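TOG array regulator of axonemal microtubules protein 1 (Mus musculus, PDB 5DN7) binds microtubules and promotes their polymerization through its TOG domains, supporting ciliogenesis and regulation of cilium length. Local coordinates at residues I22-L27 / K48-K53; G139-L144 / E176-P181; L170-S175 / P251-Q256. All coordinates share one frame; numbering follows the deposited sequence.

Overall arrangement
The chain piece is the second TOG region, a solenoid of HEAT-type repeats. Contact 1 comes first, near the N terminus. It closes a short loop of 20 residues and joins helix 25-32 to the end of helix 40-52. Contact 2 opens much later and brings the start of helix 140-148 to the link before helix 180-187. Contact 3 starts inside that span, at the end of helix 156-172, and closes 75 residues further on at strand 252-253. Contacts 2 and 3 therefore cross, and they touch through Tyr173 and Leu170. Their centres lie 14 Å apart. Contact 1 stands alone, with its centre about 36 Å from that of contact 2.

Contact 1: residues I22-L27 / K48-K53; sequences IIPQEL and KQLLGK
Ile22 and Leu50 are the residues whose backbones come nearest, with CA atoms 7.6 Å apart, where the turn leading into helix 25-32 passes the last turn of helix 40-52. Leu50 carries most of the contact. Its side chain leaves the helix toward residues 22-27, and one methyl, CD1, does the touching. CG lies beside the backbone N and anti to the carbonyl carbon (chi1 -66°), and the chain then runs extended. CD1 is thereby carried out to residues 22-27. Leu50 CD1 lies 3.5 Å from Pro24 CD, at the CD corner of the proline ring. Leu27 and Leu50 reach toward each other tip to tip, with Leu27 CD2 3.6 Å from Leu50 CD1. One methyl is thus shared between the N-cap proline and a leucine of the first helical turn. Leu50 CD1 also lies 3.9 Å from the carbonyl oxygen of Ile22. That is a van der Waals approach.

A second, looser pairing lies deeper. The Ile22 branch methyl CG2 is 4.0 Å from Leu51 CD1, and the two side chains cross obliquely. The Leu51 side chain sets out past residues 22-27, and its CD1 swings in to Ile22. Ile22 and Leu51 also both rest on Phe67 of helix 61-74. Leu51 further touches Val89 and Leu92 of helix 80-97. Leu27 packs back on Ala43 and Glu46 of helix 40-52.

The contact belongs to the predicted first HEAT repeat of this TOG region, where two helices pair. No hydrogen bond or salt bridge spans the two segments. The side-chain contacts across it are apolar, so the fit of methyl groups and a proline ring, with the burial of Ile22, Leu27 and Leu51, probably supplies the cohesion here.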
# COMPACT_ATOMS: atom_id res chain seq x y z
N ILE A 22 8.65 -1.83 25.91
CA ILE A 22 7.28 -2.29 25.65
C ILE A 22 7.08 -3.76 26.02
O ILE A 22 6.14 -4.10 26.72
CB ILE A 22 6.90 -2.09 24.16
CG1 ILE A 22 7.34 -0.71 23.66
CG2 ILE A 22 5.41 -2.27 23.97
CD1 ILE A 22 7.44 -0.59 22.16
N ILE A 23 7.98 -4.61 25.54
CA ILE A 23 7.79 -6.06 25.64
C ILE A 23 8.55 -6.69 26.80
O ILE A 23 9.77 -6.60 26.86
CB ILE A 23 8.25 -6.76 24.35
CG1 ILE A 23 7.83 -5.96 23.12
CG2 ILE A 23 7.70 -8.18 24.30
CD1 ILE A 23 8.46 -6.48 21.85
N PRO A 24 7.82 -7.33 27.72
CA PRO A 24 8.40 -8.20 28.76
C PRO A 24 9.30 -9.27 28.15
O PRO A 24 8.87 -9.92 27.19
CB PRO A 24 7.16 -8.82 29.41
CG PRO A 24 6.08 -7.82 29.17
CD PRO A 24 6.36 -7.23 27.83
N GLN A 25 10.52 -9.46 28.68
CA GLN A 25 11.51 -10.39 28.11
C GLN A 25 10.94 -11.79 27.85
O GLN A 25 11.35 -12.48 26.92
CB GLN A 25 12.73 -10.51 29.03
CG GLN A 25 13.55 -9.23 29.19
CD GLN A 25 14.27 -8.81 27.91
OE1 GLN A 25 13.80 -7.93 27.19
NE2 GLN A 25 15.41 -9.43 27.64
N GLU A 26 9.99 -12.25 28.65
CA GLU A 26 9.36 -13.54 28.37
C GLU A 26 8.51 -13.54 27.13
O GLU A 26 8.59 -14.44 26.35
CB GLU A 26 8.55 -14.09 29.55
CG GLU A 26 7.43 -13.20 30.04
CD GLU A 26 6.06 -13.54 29.47
OE1 GLU A 26 5.14 -12.75 29.68
OE2 GLU A 26 5.91 -14.57 28.80
N LEU A 27 7.70 -12.51 26.94
CA LEU A 27 6.98 -12.38 25.69
C LEU A 27 7.92 -12.22 24.50
O LEU A 27 7.67 -12.77 23.43
CB LEU A 27 6.02 -11.20 25.77
CG LEU A 27 5.12 -10.96 24.57
CD1 LEU A 27 4.46 -12.26 24.14
CD2 LEU A 27 4.08 -9.91 24.91
N LYS A 48 -0.26 -7.40 20.88
CA LYS A 48 -1.32 -6.47 20.50
C LYS A 48 -2.04 -5.90 21.74
O LYS A 48 -2.32 -4.68 21.85
CB LYS A 48 -2.32 -7.16 19.58
CG LYS A 48 -3.19 -6.22 18.77
CD LYS A 48 -4.12 -6.99 17.86
CE LYS A 48 -5.35 -7.46 18.61
NZ LYS A 48 -6.41 -7.92 17.67
N GLN A 49 -2.33 -6.80 22.68
CA GLN A 49 -2.96 -6.39 23.92
C GLN A 49 -2.12 -5.33 24.62
O GLN A 49 -2.64 -4.29 25.03
CB GLN A 49 -3.19 -7.59 24.85
CG GLN A 49 -4.04 -8.70 24.24
CD GLN A 49 -5.44 -8.25 23.85
OE1 GLN A 49 -6.37 -8.34 24.64
NE2 GLN A 49 -5.59 -7.74 22.62
N LEU A 50 -0.82 -5.59 24.74
CA LEU A 50 0.08 -4.62 25.37
C LEU A 50 0.05 -3.28 24.65
O LEU A 50 0.10 -2.22 25.28
CB LEU A 50 1.51 -5.13 25.41
CG LEU A 50 1.76 -6.35 26.29
CD1 LEU A 50 3.23 -6.69 26.28
CD2 LEU A 50 1.26 -6.09 27.70
N LEU A 51 -0.01 -3.30 23.33
CA LEU A 51 -0.04 -2.09 22.55
C LEU A 51 -1.27 -1.28 22.81
O LEU A 51 -1.28 -0.08 22.69
CB LEU A 51 0.07 -2.37 21.07
CG LEU A 51 1.32 -1.78 20.47
CD1 LEU A 51 2.48 -2.31 21.26
CD2 LEU A 51 1.44 -2.22 19.03
N GLY A 52 -2.35 -1.96 23.08
CA GLY A 52 -3.58 -1.24 23.38
C GLY A 52 -3.43 0.01 24.24
O GLY A 52 -3.87 1.10 23.86
N LYS A 53 -2.79 -0.13 25.40
CA LYS A 53 -2.54 1.02 26.27
C LYS A 53 -1.04 1.33 26.35
O LYS A 53 -0.38 1.01 27.34
CB LYS A 53 -3.12 0.76 27.66

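Contact 2: residues G139-L144 / E176-P181; sequences GPQRVL and EDFDLP
Two successive predicted HEAT repeats of the TOG solenoid meet here, at the start of helix 140-148 and the turn leading into helix 180-187. Gln141 carries the polar part. Its CG is anti to the backbone N (chi1 -174°) and its chain bends at chi2, which brings OE1 to the turn. Asp179 N donates to Gln141 OE1 at 2.9 Å, with an N-H...O angle of 154°. The donor is tilted 23° from the carbonyl plane. The same oxygen lies at the edge of the Phe178 ring. A water adds a bridge, accepting from Gln141 N and donating to Asp177 O. With an alanine here in place of Gln141, Asp179 N is likely to lose this acceptor, and a gap would probably open beside the turn. The apolar part centres on Phe178 CE1, which is 3.6 Å from Pro140 CB. Leu144 CD1 is also 3.6 Å from Phe178 CE1. Pro140, Leu144 and Phe178 all touch Ser169 of helix 156-172. Tyr173 covers Pro140 and Phe178, while Leu183 of helix 180-187 packs on Leu144 and Phe178.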
# COMPACT_ATOMS: atom_id res chain seq x y z
N GLY A 139 -0.25 12.51 3.94
CA GLY A 139 -0.71 12.88 2.62
C GLY A 139 -0.45 11.79 1.59
O GLY A 139 0.59 11.13 1.62
N PRO A 140 -1.41 11.59 0.69
CA PRO A 140 -1.40 10.51 -0.31
C PRO A 140 -0.25 10.57 -1.31
O PRO A 140 0.31 9.53 -1.66
CB PRO A 140 -2.74 10.69 -1.03
CG PRO A 140 -3.15 12.13 -0.74
CD PRO A 140 -2.64 12.40 0.63
N GLN A 141 0.13 11.77 -1.75
CA GLN A 141 1.16 11.85 -2.79
C GLN A 141 2.51 11.32 -2.29
O GLN A 141 3.13 10.51 -2.97
CB GLN A 141 1.30 13.28 -3.31
CG GLN A 141 2.25 13.41 -4.50
CD GLN A 141 1.84 12.53 -5.67
OE1 GLN A 141 0.93 12.88 -6.44
NE2 GLN A 141 2.48 11.37 -5.78
N ARG A 142 2.96 11.77 -1.12
CA ARG A 142 4.18 11.22 -0.50
C ARG A 142 4.20 9.67 -0.47
O ARG A 142 5.10 9.01 -1.05
CB ARG A 142 4.34 11.77 0.92
CG ARG A 142 5.31 12.94 1.02
CD ARG A 142 5.79 13.20 2.46
NE ARG A 142 6.99 12.43 2.80
CZ ARG A 142 7.52 12.36 4.02
NH1 ARG A 142 6.96 13.01 5.03
NH2 ARG A 142 8.62 11.63 4.22
N VAL A 143 3.18 9.11 0.20
CA VAL A 143 2.98 7.66 0.29
C VAL A 143 3.12 7.02 -1.09
O VAL A 143 3.89 6.09 -1.26
CB VAL A 143 1.59 7.30 0.87
CG1 VAL A 143 1.33 5.77 0.75
CG2 VAL A 143 1.46 7.74 2.30
N LEU A 144 2.41 7.57 -2.07
CA LEU A 144 2.40 6.97 -3.40
C LEU A 144 3.74 7.05 -4.11
O LEU A 144 4.08 6.13 -4.84
CB LEU A 144 1.32 7.59 -4.29
CG LEU A 144 -0.16 7.31 -3.97
CD1 LEU A 144 -1.08 7.69 -5.14
CD2 LEU A 144 -0.37 5.87 -3.56
N GLU A 176 -6.60 17.60 -6.27
CA GLU A 176 -5.56 18.58 -6.01
C GLU A 176 -4.55 18.09 -4.99
O GLU A 176 -3.53 18.71 -4.81
CB GLU A 176 -6.17 19.92 -5.56
CG GLU A 176 -6.78 19.91 -4.18
CD GLU A 176 -8.27 19.60 -4.21
OE1 GLU A 176 -8.77 19.11 -5.27
OE2 GLU A 176 -8.92 19.85 -3.16
N ASP A 177 -4.83 16.98 -4.30
CA ASP A 177 -3.84 16.39 -3.40
C ASP A 177 -2.74 15.66 -4.18
O ASP A 177 -1.75 15.23 -3.61
CB ASP A 177 -4.50 15.42 -2.42
CG ASP A 177 -5.31 16.12 -1.35
OD1 ASP A 177 -5.42 17.36 -1.44
OD2 ASP A 177 -5.85 15.43 -0.45
N PHE A 178 -2.93 15.52 -5.49
CA PHE A 178 -2.02 14.75 -6.32
C PHE A 178 -1.36 15.59 -7.40
O PHE A 178 -1.96 16.53 -7.95
CB PHE A 178 -2.75 13.59 -7.01
CG PHE A 178 -3.32 12.60 -6.06
CD1 PHE A 178 -2.53 11.61 -5.50
CD2 PHE A 178 -4.66 12.67 -5.70
CE1 PHE A 178 -3.07 10.70 -4.61
CE2 PHE A 178 -5.21 11.75 -4.82
CZ PHE A 178 -4.41 10.77 -4.27
N ASP A 179 -0.13 15.23 -7.72
CA ASP A 179 0.54 15.68 -8.94
C ASP A 179 0.20 14.66 -10.02
O ASP A 179 0.90 13.64 -10.17
CB ASP A 179 2.05 15.81 -8.72
CG ASP A 179 2.76 16.43 -9.90
OD1 ASP A 179 2.24 16.39 -11.03
OD2 ASP A 179 3.87 16.98 -9.68
N LEU A 180 -0.88 14.90 -10.75
CA LEU A 180 -1.41 13.88 -11.63
C LEU A 180 -0.54 13.56 -12.86
O LEU A 180 -0.49 12.40 -13.26
CB LEU A 180 -2.82 14.26 -12.08
CG LEU A 180 -3.88 14.38 -10.98
CD1 LEU A 180 -5.12 14.93 -11.60
CD2 LEU A 180 -4.16 13.04 -10.30
N PRO A 181 0.12 14.56 -13.48
CA PRO A 181 1.11 14.22 -14.53
C PRO A 181 2.20 13.29 -14.02
O PRO A 181 2.52 12.27 -14.65
CB PRO A 181 1.70 15.58 -14.92
CG PRO A 181 0.59 16.55 -14.67
CD PRO A 181 -0.16 16.02 -13.46
O HOH W 1 -0.95 14.46 -1.20

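Contact 3: residues L170-S175 / P251-Q256; sequences LLTYPS and PRLTEQ
Apolar contacts make up most of this meeting between Leu171, at the end of helix 156-172, and Leu253 with the two residues before it. Leu171 points toward residues 251-256. With chi1 at -69° its branch swings clear of its own carbonyl, and CD1 reaches residues 251-253. Leu171 CD1 is 4.0 Å from Leu253 CG. It is also 4.2 Å from the proline ring at Pro251 CG. Leu253 answers from its own side, since its side chain points toward the helix end. Its branch point also lies near the root of the other leucine, with Leu253 CG 4.1 Å from Leu171 CB. The two leucines therefore meet along more than their ends.

Side chain against backbone is the second kind. Leu171 CD1 lies 3.7 Å from Pro251 O and 3.9 Å from Arg252 CA. The methyl thus rests on the backbone where Pro251 leads into the strand at Arg252. Arg252 sets off away from the helix at its CB, and its NH1 forms a salt bridge with Glu260 OE1.

The third kind sets a polar atom against a methyl. Thr172 OG1 is 3.3 Å from Leu253 CD1, and the side chains cross at about a right angle. That hydroxyl is hydrogen-bonded to Cys168 O, one turn back in its own helix. No hydrogen bond joins the two segments.

The contact lays a short antiparallel hairpin, strands 252-253 and 259-260, against the helical solenoid of the TOG region. Val259 of the partner strand touches both Pro251 and Leu253. Pro251 also packs on Glu204 and Val208 of helix 196-213, while Thr172 touches Leu132 of helix 121-138. The first strand of the hairpin, with Pro251 before it, thus lies beside the C-terminal end of helix 156-172, with helices 121-138 and 196-213 as further neighbours.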
# COMPACT_ATOMS: atom_id res chain seq x y z
N LEU A 170 -6.49 7.51 -5.20
CA LEU A 170 -7.08 8.49 -6.09
C LEU A 170 -8.60 8.52 -5.94
O LEU A 170 -9.24 9.51 -6.29
CB LEU A 170 -6.73 8.19 -7.54
CG LEU A 170 -5.29 8.45 -7.98
CD1 LEU A 170 -4.93 7.50 -9.14
CD2 LEU A 170 -5.16 9.92 -8.41
N LEU A 171 -9.18 7.43 -5.44
CA LEU A 171 -10.61 7.41 -5.15
C LEU A 171 -10.94 7.91 -3.72
O LEU A 171 -12.09 8.13 -3.39
CB LEU A 171 -11.19 6.00 -5.34
CG LEU A 171 -11.30 5.39 -6.75
CD1 LEU A 171 -11.67 3.90 -6.68
CD2 LEU A 171 -12.32 6.15 -7.57
N THR A 172 -9.93 8.05 -2.88
CA THR A 172 -10.17 8.49 -1.51
C THR A 172 -9.92 10.01 -1.31
O THR A 172 -10.53 10.64 -0.45
CB THR A 172 -9.28 7.69 -0.53
OG1 THR A 172 -9.57 6.30 -0.70
CG2 THR A 172 -9.50 8.10 0.92
N TYR A 173 -9.04 10.57 -2.13
CA TYR A 173 -8.56 11.94 -1.97
C TYR A 173 -8.87 12.77 -3.19
O TYR A 173 -8.86 12.26 -4.31
CB TYR A 173 -7.05 11.93 -1.68
CG TYR A 173 -6.75 11.34 -0.33
CD1 TYR A 173 -6.92 12.09 0.82
CD2 TYR A 173 -6.34 10.01 -0.19
CE1 TYR A 173 -6.66 11.57 2.06
CE2 TYR A 173 -6.10 9.46 1.07
CZ TYR A 173 -6.26 10.26 2.19
OH TYR A 173 -6.02 9.78 3.46
N PRO A 174 -9.14 14.08 -3.00
CA PRO A 174 -9.44 14.97 -4.13
C PRO A 174 -8.26 15.13 -5.11
O PRO A 174 -7.11 14.92 -4.73
CB PRO A 174 -9.76 16.32 -3.45
CG PRO A 174 -9.09 16.26 -2.12
CD PRO A 174 -9.10 14.80 -1.71
N SER A 175 -8.55 15.52 -6.34
CA SER A 175 -7.56 15.67 -7.40
C SER A 175 -6.36 16.54 -7.03
O SER A 175 -5.22 16.27 -7.44
CB SER A 175 -8.21 16.26 -8.65
OG SER A 175 -8.97 15.29 -9.32
N PRO A 251 -13.72 2.29 -11.42
CA PRO A 251 -13.69 1.34 -10.30
C PRO A 251 -14.22 2.04 -9.05
O PRO A 251 -14.42 3.25 -9.07
CB PRO A 251 -12.20 1.00 -10.17
CG PRO A 251 -11.53 2.29 -10.56
CD PRO A 251 -12.36 2.80 -11.72
N ARG A 252 -14.45 1.29 -7.98
CA ARG A 252 -14.96 1.86 -6.74
C ARG A 252 -14.26 1.16 -5.61
O ARG A 252 -13.59 0.14 -5.84
CB ARG A 252 -16.49 1.67 -6.60
CG ARG A 252 -16.92 0.18 -6.53
CD ARG A 252 -18.43 0.03 -6.32
NE ARG A 252 -18.87 0.65 -5.07
CZ ARG A 252 -18.82 0.06 -3.89
NH1 ARG A 252 -18.37 -1.18 -3.79
NH2 ARG A 252 -19.24 0.70 -2.80
N LEU A 253 -14.46 1.67 -4.40
CA LEU A 253 -13.87 1.09 -3.21
C LEU A 253 -14.90 0.36 -2.38
O LEU A 253 -15.98 0.88 -2.14
CB LEU A 253 -13.22 2.16 -2.34
CG LEU A 253 -11.98 2.86 -2.87
CD1 LEU A 253 -11.48 3.81 -1.80
CD2 LEU A 253 -10.91 1.84 -3.23
N THR A 254 -14.57 -0.84 -1.92
CA THR A 254 -15.40 -1.50 -0.92
C THR A 254 -15.21 -0.80 0.42
O THR A 254 -14.36 0.05 0.57
CB THR A 254 -15.04 -2.96 -0.75
OG1 THR A 254 -13.81 -3.07 -0.03
CG2 THR A 254 -14.91 -3.64 -2.11
N GLU A 255 -16.02 -1.21 1.40
CA GLU A 255 -15.88 -0.70 2.76
C GLU A 255 -14.51 -1.09 3.30
O GLU A 255 -13.87 -0.32 4.01
CB GLU A 255 -16.99 -1.26 3.65
CG GLU A 255 -16.96 -0.72 5.08
CD GLU A 255 -18.10 -1.26 5.92
OE1 GLU A 255 -18.89 -2.08 5.41
OE2 GLU A 255 -18.21 -0.86 7.10
N GLN A 256 -14.06 -2.29 2.94
CA GLN A 256 -12.76 -2.78 3.37
C GLN A 256 -11.60 -2.05 2.69
O GLN A 256 -10.44 -2.37 2.92
CB GLN A 256 -12.65 -4.29 3.13
CG GLN A 256 -13.58 -5.13 3.99
CD GLN A 256 -13.83 -6.50 3.41
OE1 GLN A 256 -13.40 -7.51 3.97
NE2 GLN A 256 -14.52 -6.55 2.28